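Local coordinates for protein p-nitrophenyl phosphatase (Pho2) (PDB 3QGM) that probably removes phosphate groups as a metal-dependent phosphatase of the haloacid dehalogenase (HAD) superfamily, and holds a calcium ion here, at residues G17-S22 with E59-F64; R82-E87 with A108-V113; V93-E98 with Y120-S125; Y147-P152 with R179-V184. One frame throughout, in Å; residues are numbered along the deposited sequence. Where two conformers were deposited one is given.

Contact 1 of 4, residues G17-S22 with E59-F64; sequences GVIGKS and ERLRSF
Ile19 packs on Leu61 of helix 54-63 and on Phe64 through apolar contacts. Its CG2 branch lies 4.1 Å from Leu61 CD2 and 4.0 Å from Phe64 CD2. The first torsion of Ile19 (chi1 -64°) sets CG2 anti to the backbone N, turning the methyl to the helix. The Ile19 and Leu61 side chains cross at about a right angle. Val33 of helix 27-38 and Phe45 of strand 42-47 also touch Ile19.

Gly20 adds backbone packing. Its CA is 4.0 Å from Phe64 CE2. A CB on this residue would run into the Phe64 ring, so the fit depends on glycine.

The contacts of the Ser22 carbonyl are not hydrogen bonds. Ser22 O sits at the edge of the Phe64 ring, in its plane, 3.7 Å from CZ. The same oxygen is 3.4 Å from Arg60 CD. The Arg60 chain is extended to CD and then bends (chi3 -55°), which lays one guanidinium face over Ser22 C. Trimming Arg60 to an alanine would probably uncover the Ser22 carbonyl and remove a positive charge from near its oxygen.

Ser22 N donates to OD1 of Asp16, a calcium ligand. Asp14, Asp16 and Val18 fit the DxDx(T/V) HAD pattern, which ends inside segment 17-22. The chemistry implies a loop and short strand beside the metal site, held to the helix mainly by shape, perhaps with some electrostatic help from Arg60.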
# COMPACT_ATOMS: atom_id res chain seq x y z
N GLY A 17 -13.89 13.93 17.62
CA GLY A 17 -12.94 14.87 18.22
C GLY A 17 -13.65 16.18 18.56
O GLY A 17 -13.07 17.09 19.16
N VAL A 18 -14.91 16.29 18.15
CA VAL A 18 -15.64 17.55 18.30
C VAL A 18 -16.89 17.30 19.15
O VAL A 18 -17.06 17.94 20.20
CB VAL A 18 -16.07 18.18 16.95
CG1 VAL A 18 -16.82 19.57 17.19
CG2 VAL A 18 -14.89 18.33 16.03
N ILE A 19 -17.71 16.33 18.75
CA ILE A 19 -18.96 16.04 19.48
C ILE A 19 -18.92 14.72 20.25
O ILE A 19 -19.53 14.56 21.34
CB ILE A 19 -20.12 16.05 18.49
CG1 ILE A 19 -20.24 17.47 17.93
CG2 ILE A 19 -21.42 15.64 19.14
CD1 ILE A 19 -20.54 17.43 16.48
N GLY A 20 -18.17 13.77 19.71
CA GLY A 20 -17.94 12.55 20.41
C GLY A 20 -16.60 11.97 20.06
O GLY A 20 -15.91 12.41 19.15
N LYS A 21 -16.23 10.98 20.82
CA LYS A 21 -15.13 10.13 20.49
C LYS A 21 -15.69 8.72 20.42
O LYS A 21 -16.05 8.14 21.44
CB LYS A 21 -14.05 10.25 21.55
CG LYS A 21 -12.65 10.32 20.98
CD LYS A 21 -11.67 11.01 21.98
CE LYS A 21 -11.71 12.58 21.91
NZ LYS A 21 -11.09 13.19 23.15
N SER A 22 -15.82 8.18 19.23
CA SER A 22 -16.52 6.89 19.06
C SER A 22 -17.89 7.03 19.73
O SER A 22 -18.58 7.99 19.46
CB SER A 22 -15.66 5.73 19.64
OG SER A 22 -16.27 4.45 19.48
N GLU A 59 -28.14 7.68 14.50
CA GLU A 59 -28.56 7.11 15.76
C GLU A 59 -27.54 7.42 16.87
O GLU A 59 -27.94 7.79 17.95
CB GLU A 59 -28.84 5.59 15.61
CG GLU A 59 -30.14 5.38 14.88
CD GLU A 59 -30.44 3.91 14.51
OE1 GLU A 59 -29.77 3.00 15.01
OE2 GLU A 59 -31.36 3.72 13.72
N ARG A 60 -26.25 7.42 16.56
CA ARG A 60 -25.27 7.80 17.57
C ARG A 60 -25.43 9.23 18.07
O ARG A 60 -25.48 9.46 19.30
CB ARG A 60 -23.87 7.54 17.10
CG ARG A 60 -22.82 7.99 18.13
CD ARG A 60 -21.44 7.72 17.63
NE ARG A 60 -21.32 6.33 17.28
CZ ARG A 60 -20.29 5.77 16.66
NH1 ARG A 60 -19.23 6.50 16.31
NH2 ARG A 60 -20.32 4.47 16.39
N LEU A 61 -25.53 10.20 17.17
CA LEU A 61 -25.74 11.59 17.59
C LEU A 61 -26.98 11.72 18.49
O LEU A 61 -26.95 12.39 19.52
CB LEU A 61 -25.85 12.56 16.42
CG LEU A 61 -24.51 12.77 15.65
CD1 LEU A 61 -24.65 13.81 14.61
CD2 LEU A 61 -23.42 13.16 16.59
N ARG A 62 -28.07 11.05 18.09
CA ARG A 62 -29.25 11.05 18.96
C ARG A 62 -28.99 10.41 20.32
O ARG A 62 -29.52 10.90 21.29
CB ARG A 62 -30.48 10.42 18.28
CG ARG A 62 -30.90 11.14 17.01
CD ARG A 62 -31.80 10.22 16.13
NE ARG A 62 -32.48 10.97 15.09
CZ ARG A 62 -33.26 10.44 14.13
NH1 ARG A 62 -33.47 9.11 14.05
NH2 ARG A 62 -33.83 11.25 13.26
N SER A 63 -28.17 9.36 20.41
CA SER A 63 -27.83 8.78 21.71
C SER A 63 -27.06 9.78 22.60
O SER A 63 -27.06 9.63 23.82
CB SER A 63 -27.06 7.46 21.59
OG SER A 63 -25.66 7.64 21.32
N PHE A 64 -26.40 10.77 21.99
CA PHE A 64 -25.73 11.84 22.75
C PHE A 64 -26.70 12.89 23.26
O PHE A 64 -26.34 13.78 24.02
CB PHE A 64 -24.68 12.55 21.86
CG PHE A 64 -23.53 11.68 21.43
CD1 PHE A 64 -23.22 10.51 22.10
CD2 PHE A 64 -22.73 12.05 20.37
CE1 PHE A 64 -22.16 9.74 21.71
CE2 PHE A 64 -21.66 11.26 19.98
CZ PHE A 64 -21.39 10.10 20.63

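Contact 2 of 4, residues R82-E87 with A108-V113; sequences RFIARE and AGLEIV
A Schellman motif ends helix 99-107, and the turn it makes packs on helix 76-87. Gly109, with positive phi, is its C-prime residue. Leu110 N bonds back to Leu105 O, and Gly109 N to Arg106 O. The turn leads into strand 111-112, an outermost strand of the five-stranded parallel sheet within this chain. Ala108 and Leu110 flank the glycine and both point their CB atoms to helix 76-87.

Ala108 fits against the helix closely. Its CB is 4.0 Å from Ala85 CB. The Ala85 methyl also sits 3.5 Å from Ala108 O. Arg82 lies beside this pair. Its chain bends at CG (chi2 -66°), and this fold brings one guanidinium face over Ala108. Ala108 CA stands over the centre of that face, 4.0 Å from Arg82 CZ. The Ala108 methyl is nearer the start of the group, 3.8 Å from Arg82 NE.

Leu110 meets Ile84, which is buried, and Ala85. CD1 of Leu110 is 3.9 Å from Ile84 CB. CD2 is 3.9 Å from Ala85 CA and also meets Ile84 CG2. The leucine and isoleucine side chains cross at about a right angle. Val93 and Leu105 also touch Leu110, so it joins helix, strand and turn.

The contact away from Arg82 is mostly apolar, apart from the Ala85 methyl against Ala108 O, with small alanines where the chains come close. Such packing has little directional preference. It implies that shape fixes how the turn sits on the helix, with the arginine lying flat at the margin.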
# COMPACT_ATOMS: atom_id res chain seq x y z
N ARG A 82 -24.18 7.97 -3.07
CA ARG A 82 -25.01 8.93 -3.82
C ARG A 82 -24.26 9.64 -4.97
O ARG A 82 -24.85 9.87 -6.03
CB ARG A 82 -25.58 9.99 -2.86
CG ARG A 82 -26.44 9.40 -1.79
CD ARG A 82 -27.73 8.75 -2.26
NE ARG A 82 -28.25 7.89 -1.18
CZ ARG A 82 -29.50 7.47 -1.05
NH1 ARG A 82 -30.46 7.86 -1.92
NH2 ARG A 82 -29.82 6.68 -0.01
N PHE A 83 -22.99 9.96 -4.77
CA PHE A 83 -22.15 10.46 -5.86
C PHE A 83 -22.18 9.50 -7.07
O PHE A 83 -22.35 9.90 -8.21
CB PHE A 83 -20.70 10.71 -5.35
CG PHE A 83 -19.78 11.21 -6.41
CD1 PHE A 83 -19.57 12.57 -6.58
CD2 PHE A 83 -19.17 10.32 -7.29
CE1 PHE A 83 -18.75 13.04 -7.64
CE2 PHE A 83 -18.35 10.77 -8.31
CZ PHE A 83 -18.15 12.13 -8.50
N ILE A 84 -22.01 8.21 -6.84
CA ILE A 84 -22.00 7.28 -7.94
C ILE A 84 -23.37 7.17 -8.63
O ILE A 84 -23.47 7.14 -9.86
CB ILE A 84 -21.50 5.91 -7.46
CG1 ILE A 84 -20.07 6.09 -6.91
CG2 ILE A 84 -21.58 4.91 -8.58
CD1 ILE A 84 -19.37 4.84 -6.33
N ALA A 85 -24.40 7.05 -7.81
CA ALA A 85 -25.76 6.83 -8.25
C ALA A 85 -26.25 7.98 -9.14
O ALA A 85 -26.96 7.76 -10.15
CB ALA A 85 -26.64 6.70 -7.03
N ARG A 86 -25.89 9.20 -8.76
CA ARG A 86 -26.20 10.39 -9.57
C ARG A 86 -25.50 10.34 -10.91
O ARG A 86 -26.08 10.66 -11.93
CB ARG A 86 -25.77 11.64 -8.85
CG ARG A 86 -26.69 11.93 -7.75
CD ARG A 86 -26.18 13.05 -6.97
NE ARG A 86 -26.85 13.13 -5.69
CZ ARG A 86 -26.42 13.89 -4.69
NH1 ARG A 86 -25.32 14.62 -4.84
NH2 ARG A 86 -27.11 13.93 -3.56
N GLU A 87 -24.24 9.94 -10.87
CA GLU A 87 -23.46 9.79 -12.07
C GLU A 87 -24.00 8.69 -12.97
O GLU A 87 -23.98 8.82 -14.18
CB GLU A 87 -22.02 9.43 -11.68
CG GLU A 87 -21.03 10.30 -12.27
CD GLU A 87 -19.62 9.94 -11.87
OE1 GLU A 87 -19.24 8.75 -11.83
OE2 GLU A 87 -18.88 10.90 -11.62
N ALA A 108 -28.45 3.33 -2.19
CA ALA A 108 -28.49 4.28 -3.30
C ALA A 108 -28.91 3.65 -4.62
O ALA A 108 -28.86 4.32 -5.66
CB ALA A 108 -27.16 5.00 -3.45
N GLY A 109 -29.34 2.38 -4.61
CA GLY A 109 -29.81 1.74 -5.86
C GLY A 109 -28.70 1.09 -6.69
O GLY A 109 -28.95 0.62 -7.79
N LEU A 110 -27.46 1.06 -6.17
CA LEU A 110 -26.35 0.45 -6.92
C LEU A 110 -26.39 -1.08 -6.84
O LEU A 110 -26.97 -1.65 -5.93
CB LEU A 110 -25.00 0.98 -6.46
CG LEU A 110 -24.89 2.52 -6.53
CD1 LEU A 110 -23.65 3.11 -5.81
CD2 LEU A 110 -25.05 3.05 -7.99
N GLU A 111 -25.75 -1.74 -7.79
CA GLU A 111 -25.73 -3.19 -7.85
C GLU A 111 -24.33 -3.71 -7.53
O GLU A 111 -23.38 -3.36 -8.24
CB GLU A 111 -26.13 -3.64 -9.26
CG GLU A 111 -26.15 -5.16 -9.46
CD GLU A 111 -26.51 -5.60 -10.90
OE1 GLU A 111 -26.85 -4.75 -11.75
OE2 GLU A 111 -26.43 -6.82 -11.18
N ILE A 112 -24.22 -4.55 -6.50
CA ILE A 112 -22.96 -5.08 -6.06
C ILE A 112 -22.57 -6.30 -6.88
O ILE A 112 -23.28 -7.31 -6.88
CB ILE A 112 -22.95 -5.46 -4.57
CG1 ILE A 112 -23.50 -4.32 -3.70
CG2 ILE A 112 -21.51 -5.83 -4.10
CD1 ILE A 112 -22.68 -3.07 -3.75
N VAL A 113 -21.45 -6.22 -7.60
CA VAL A 113 -21.06 -7.32 -8.46
C VAL A 113 -19.61 -7.74 -8.22
O VAL A 113 -18.87 -7.15 -7.41
CB VAL A 113 -21.29 -6.92 -9.95
CG1 VAL A 113 -22.79 -6.62 -10.17
CG2 VAL A 113 -20.43 -5.70 -10.33

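Contact 3 of 4, residues V93-E98 with Y120-S125; sequences VFTTGE and YLVVGS
Phe94 and Val122 carry the backbone ladder between the two strands. Phe94 N donates to Tyr120 O at 2.9 Å, nearly straight at 174°. Phe94 O accepts from Val122 N at 2.8 Å. Thr96 N continues the ladder to Val122 O.

Val122 O also takes a second donor, Thr95 OG1, at 2.9 Å. This hydroxyl comes from above the carbonyl plane, while Thr96 N comes nearly end-on. Thr95 OG1 is anti to the backbone N (chi1 -173°). There it also accepts from Gly97 N at 3.0 Å, forming an ST turn. A valine in place of Thr95 would probably leave Gly97 N without this acceptor, take the second donor from Val122 O and weaken the hold on the turn. Thr96 OG1 donates to Gly124 O at 2.9 Å, in the carbonyl plane and on a lone pair.

Strands 92-95 and 120-123 are parallel neighbours in a five-stranded sheet, consistent with the α/β cap of UmpH-like HAD phosphatases. On one face Val93 CG1 packs on Tyr120 CB, 4.0 Å away. On the other, Leu121 CD1 lies in plane at the Phe94 ring edge, 3.8 Å from CD2.

Farther out, a water accepts a hydrogen bond from Glu98 N. Glu98 OE2 accepts from Arg127 N and from a second water. Helix 99-107 packs on Val93 and Thr95, and helix 131-143 on Phe94 and Leu121.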
# COMPACT_ATOMS: atom_id res chain seq x y z
N VAL A 93 -21.06 -2.00 -9.12
CA VAL A 93 -19.96 -1.62 -8.28
C VAL A 93 -19.33 -2.85 -7.59
O VAL A 93 -20.02 -3.82 -7.24
CB VAL A 93 -20.40 -0.58 -7.20
CG1 VAL A 93 -21.08 0.61 -7.83
CG2 VAL A 93 -21.33 -1.18 -6.15
N PHE A 94 -18.01 -2.77 -7.42
CA PHE A 94 -17.23 -3.68 -6.58
C PHE A 94 -16.53 -2.80 -5.54
O PHE A 94 -15.97 -1.74 -5.87
CB PHE A 94 -16.22 -4.47 -7.39
CG PHE A 94 -15.21 -5.19 -6.55
CD1 PHE A 94 -15.51 -6.40 -5.98
CD2 PHE A 94 -14.00 -4.60 -6.27
CE1 PHE A 94 -14.60 -7.04 -5.18
CE2 PHE A 94 -13.09 -5.22 -5.45
CZ PHE A 94 -13.39 -6.46 -4.90
N THR A 95 -16.65 -3.20 -4.29
CA THR A 95 -16.05 -2.47 -3.18
C THR A 95 -15.11 -3.33 -2.31
O THR A 95 -15.31 -4.54 -2.17
CB THR A 95 -17.11 -1.85 -2.31
OG1 THR A 95 -16.48 -1.02 -1.36
CG2 THR A 95 -17.97 -2.97 -1.59
N THR A 96 -14.07 -2.69 -1.75
CA THR A 96 -13.17 -3.31 -0.79
C THR A 96 -13.72 -3.12 0.64
O THR A 96 -13.14 -3.63 1.60
CB THR A 96 -11.76 -2.69 -0.82
OG1 THR A 96 -11.84 -1.29 -0.52
CG2 THR A 96 -11.10 -2.86 -2.19
N GLY A 97 -14.84 -2.42 0.75
CA GLY A 97 -15.25 -1.83 2.01
C GLY A 97 -16.07 -2.75 2.88
O GLY A 97 -16.34 -3.89 2.52
N GLU A 98 -16.42 -2.26 4.05
CA GLU A 98 -17.14 -3.04 5.06
C GLU A 98 -18.68 -2.95 4.87
O GLU A 98 -19.17 -2.30 3.94
CB GLU A 98 -16.77 -2.54 6.44
CG GLU A 98 -15.29 -2.76 6.80
CD GLU A 98 -15.04 -2.66 8.27
OE1 GLU A 98 -16.03 -2.47 9.02
OE2 GLU A 98 -13.86 -2.73 8.67
N TYR A 120 -17.58 0.37 -11.48
CA TYR A 120 -16.92 1.22 -10.50
C TYR A 120 -16.17 0.36 -9.49
O TYR A 120 -16.70 -0.65 -8.98
CB TYR A 120 -17.92 2.08 -9.73
CG TYR A 120 -18.51 3.28 -10.48
CD1 TYR A 120 -19.46 3.11 -11.48
CD2 TYR A 120 -18.08 4.59 -10.18
CE1 TYR A 120 -19.98 4.23 -12.18
CE2 TYR A 120 -18.59 5.71 -10.88
CZ TYR A 120 -19.55 5.50 -11.86
OH TYR A 120 -20.07 6.57 -12.50
N LEU A 121 -14.95 0.81 -9.17
CA LEU A 121 -14.21 0.35 -8.03
C LEU A 121 -14.40 1.35 -6.91
O LEU A 121 -14.09 2.52 -7.07
CB LEU A 121 -12.70 0.19 -8.41
CG LEU A 121 -11.69 -0.04 -7.28
CD1 LEU A 121 -12.06 -1.32 -6.46
CD2 LEU A 121 -10.18 -0.05 -7.85
N VAL A 122 -14.89 0.89 -5.76
CA VAL A 122 -15.17 1.70 -4.60
C VAL A 122 -14.28 1.24 -3.44
O VAL A 122 -14.38 0.12 -2.96
CB VAL A 122 -16.67 1.62 -4.23
CG1 VAL A 122 -17.02 2.57 -3.11
CG2 VAL A 122 -17.52 1.93 -5.47
N VAL A 123 -13.33 2.09 -3.07
CA VAL A 123 -12.34 1.70 -2.09
C VAL A 123 -12.74 2.34 -0.79
O VAL A 123 -12.90 3.52 -0.71
CB VAL A 123 -10.94 2.19 -2.55
CG1 VAL A 123 -10.02 2.28 -1.37
CG2 VAL A 123 -10.37 1.25 -3.65
N GLY A 124 -13.00 1.52 0.21
CA GLY A 124 -13.18 1.97 1.58
C GLY A 124 -12.37 1.02 2.48
O GLY A 124 -12.06 -0.11 2.08
N SER A 125 -12.03 1.49 3.68
CA SER A 125 -11.33 0.69 4.64
C SER A 125 -12.06 -0.59 4.97
O SER A 125 -13.30 -0.62 4.95
CB SER A 125 -11.15 1.47 5.93
OG SER A 125 -10.16 0.84 6.68
O HOH W 1 -15.41 0.31 4.25
O HOH W 2 -12.09 -0.30 8.53

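Contact 4 of 4, residues Y147-P152 with R179-V184; sequences YIATNP and REPDVV
Tyr147 and Pro181 form the tight part of the contact. Pro181 CA lies over the centre of the Tyr147 ring, 3.6 Å from its centroid and 13° off the normal, a CH-pi contact. Pro181 CG reaches the phenol end of the ring, 3.6 Å from Tyr147 CZ. Tyr147 CG is anti to the backbone N (chi1 167°), which brings the ring face over the proline. Ile170 of helix 167-177 also packs on Tyr147 and Pro181. The Ala149 methyl meets the same proline at CG.

The backbone pairing is parallel. Ala149 N donates to Val183 O at 3.0 Å, nearly straight at 169°. Asp182 N and Val183 N both approach Tyr147 O, and both bonds are weak. Strand 183-184 is thereby added beside strand 146-149 as an outermost strand of the five-stranded sheet within this chain. On one face Ile148 CD1 packs 3.7 Å from Val183 CB. Near the other end, Val184 CG1 meets Pro152 CD at 3.6 Å.

The looser side is polar and more open to solvent. Asp182 OD2 accepts from Tyr147 N at 2.8 Å, on the anti side and tilted out of the carboxylate plane. It also makes a salt bridge with Arg179 NH2 at 2.9 Å. Arg179 lays a guanidinium face over Tyr147 CB, while its NH1 bonds the Ile145 and Cys141 carbonyls. Tyr147 OH donates to a water, which in turn donates to Arg179 O. Glu180 is exposed and packs on Trp175 of the second subunit.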
# COMPACT_ATOMS: atom_id res chain seq x y z
N TYR A 147 -12.76 4.83 -10.49
CA TYR A 147 -12.20 4.45 -9.23
C TYR A 147 -12.50 5.56 -8.23
O TYR A 147 -12.00 6.67 -8.32
CB TYR A 147 -10.70 4.17 -9.46
CG TYR A 147 -9.80 4.03 -8.26
CD1 TYR A 147 -10.29 3.82 -6.97
CD2 TYR A 147 -8.42 4.07 -8.44
CE1 TYR A 147 -9.42 3.70 -5.88
CE2 TYR A 147 -7.54 3.95 -7.36
CZ TYR A 147 -8.04 3.76 -6.09
OH TYR A 147 -7.15 3.68 -5.05
N ILE A 148 -13.37 5.24 -7.27
CA ILE A 148 -13.75 6.16 -6.23
C ILE A 148 -13.26 5.69 -4.86
O ILE A 148 -13.37 4.51 -4.51
CB ILE A 148 -15.28 6.29 -6.14
CG1 ILE A 148 -15.89 6.34 -7.55
CG2 ILE A 148 -15.62 7.56 -5.35
CD1 ILE A 148 -15.63 7.64 -8.25
N ALA A 149 -12.78 6.61 -4.07
CA ALA A 149 -12.44 6.30 -2.68
C ALA A 149 -13.33 7.12 -1.74
O ALA A 149 -13.63 8.28 -1.98
CB ALA A 149 -10.96 6.55 -2.41
N THR A 150 -13.74 6.49 -0.65
CA THR A 150 -14.59 7.10 0.34
C THR A 150 -13.90 8.26 1.04
O THR A 150 -14.50 9.32 1.28
CB THR A 150 -15.01 6.02 1.39
OG1 THR A 150 -13.84 5.35 1.90
CG2 THR A 150 -15.94 4.96 0.76
N ASN A 151 -12.63 8.07 1.35
CA ASN A 151 -11.89 9.05 2.12
C ASN A 151 -10.37 8.80 1.95
O ASN A 151 -9.99 7.67 1.61
CB ASN A 151 -12.27 8.97 3.61
CG ASN A 151 -11.86 7.68 4.26
OD1 ASN A 151 -12.33 6.61 3.87
ND2 ASN A 151 -11.05 7.77 5.32
N PRO A 152 -9.52 9.83 2.16
CA PRO A 152 -8.07 9.62 1.96
C PRO A 152 -7.25 9.26 3.18
O PRO A 152 -6.05 9.01 3.02
CB PRO A 152 -7.58 10.97 1.46
CG PRO A 152 -8.61 12.01 2.06
CD PRO A 152 -9.90 11.25 2.29
N ARG A 179 -2.19 4.21 -10.52
CA ARG A 179 -3.47 4.96 -10.43
C ARG A 179 -3.75 5.46 -9.03
O ARG A 179 -3.73 4.67 -8.06
CB ARG A 179 -4.66 4.07 -10.81
CG ARG A 179 -4.65 3.63 -12.22
CD ARG A 179 -5.99 3.04 -12.57
NE ARG A 179 -7.08 4.00 -12.57
CZ ARG A 179 -8.37 3.65 -12.69
NH1 ARG A 179 -8.74 2.37 -12.77
NH2 ARG A 179 -9.31 4.56 -12.70
N GLU A 180 -4.07 6.74 -8.92
CA GLU A 180 -4.75 7.26 -7.75
C GLU A 180 -6.24 7.18 -8.00
O GLU A 180 -6.66 6.97 -9.14
CB GLU A 180 -4.36 8.71 -7.52
CG GLU A 180 -2.87 8.85 -7.29
CD GLU A 180 -2.50 10.25 -7.01
OE1 GLU A 180 -2.73 10.68 -5.86
OE2 GLU A 180 -2.06 10.91 -7.95
N PRO A 181 -7.04 7.39 -6.96
CA PRO A 181 -8.48 7.43 -7.26
C PRO A 181 -8.86 8.53 -8.25
O PRO A 181 -8.24 9.62 -8.24
CB PRO A 181 -9.12 7.69 -5.88
CG PRO A 181 -8.12 7.14 -4.91
CD PRO A 181 -6.78 7.53 -5.52
N ASP A 182 -9.85 8.25 -9.11
CA ASP A 182 -10.44 9.31 -9.98
C ASP A 182 -11.10 10.40 -9.13
O ASP A 182 -11.04 11.60 -9.45
CB ASP A 182 -11.46 8.69 -10.97
CG ASP A 182 -10.80 7.66 -11.92
OD1 ASP A 182 -9.72 8.00 -12.45
OD2 ASP A 182 -11.32 6.56 -12.15
N VAL A 183 -11.71 9.98 -8.02
CA VAL A 183 -12.45 10.86 -7.13
C VAL A 183 -12.23 10.37 -5.72
O VAL A 183 -12.40 9.21 -5.44
CB VAL A 183 -13.96 10.82 -7.44
CG1 VAL A 183 -14.75 11.74 -6.47
CG2 VAL A 183 -14.23 11.23 -8.89
N VAL A 184 -11.79 11.27 -4.84
CA VAL A 184 -11.83 11.04 -3.41
C VAL A 184 -13.03 11.86 -2.87
O VAL A 184 -13.13 13.06 -3.15
CB VAL A 184 -10.54 11.50 -2.78
CG1 VAL A 184 -10.58 11.29 -1.25
CG2 VAL A 184 -9.29 10.74 -3.44
O HOH W 3 -4.74 4.43 -5.64

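In the fold
Contacts 2, 3 and 4 share the five-stranded sheet. Contact 1 stands apart beside the calcium site, with nearest atoms at least about 11 Å from any of them. Contacts 1 and 3 are buried; 2 and 4 are partly buried, at the outermost strands of that sheet within this chain. Strands 120-123 and 146-149 are neighbours, so contacts 3 and 4 join through Val123 N to Ile148 O. Helix 76-87 packs on this sheet: Ile84 touches Val122 and Ile148. Contacts 3 and 4 rest on strand hydrogen bonds; 3 adds threonine hydroxyls, 4 a salt bridge inside 179-184 whose aspartate also accepts from Tyr147 N. Contacts 1 and 2 rely on packing, with an arginine laid flat against backbone.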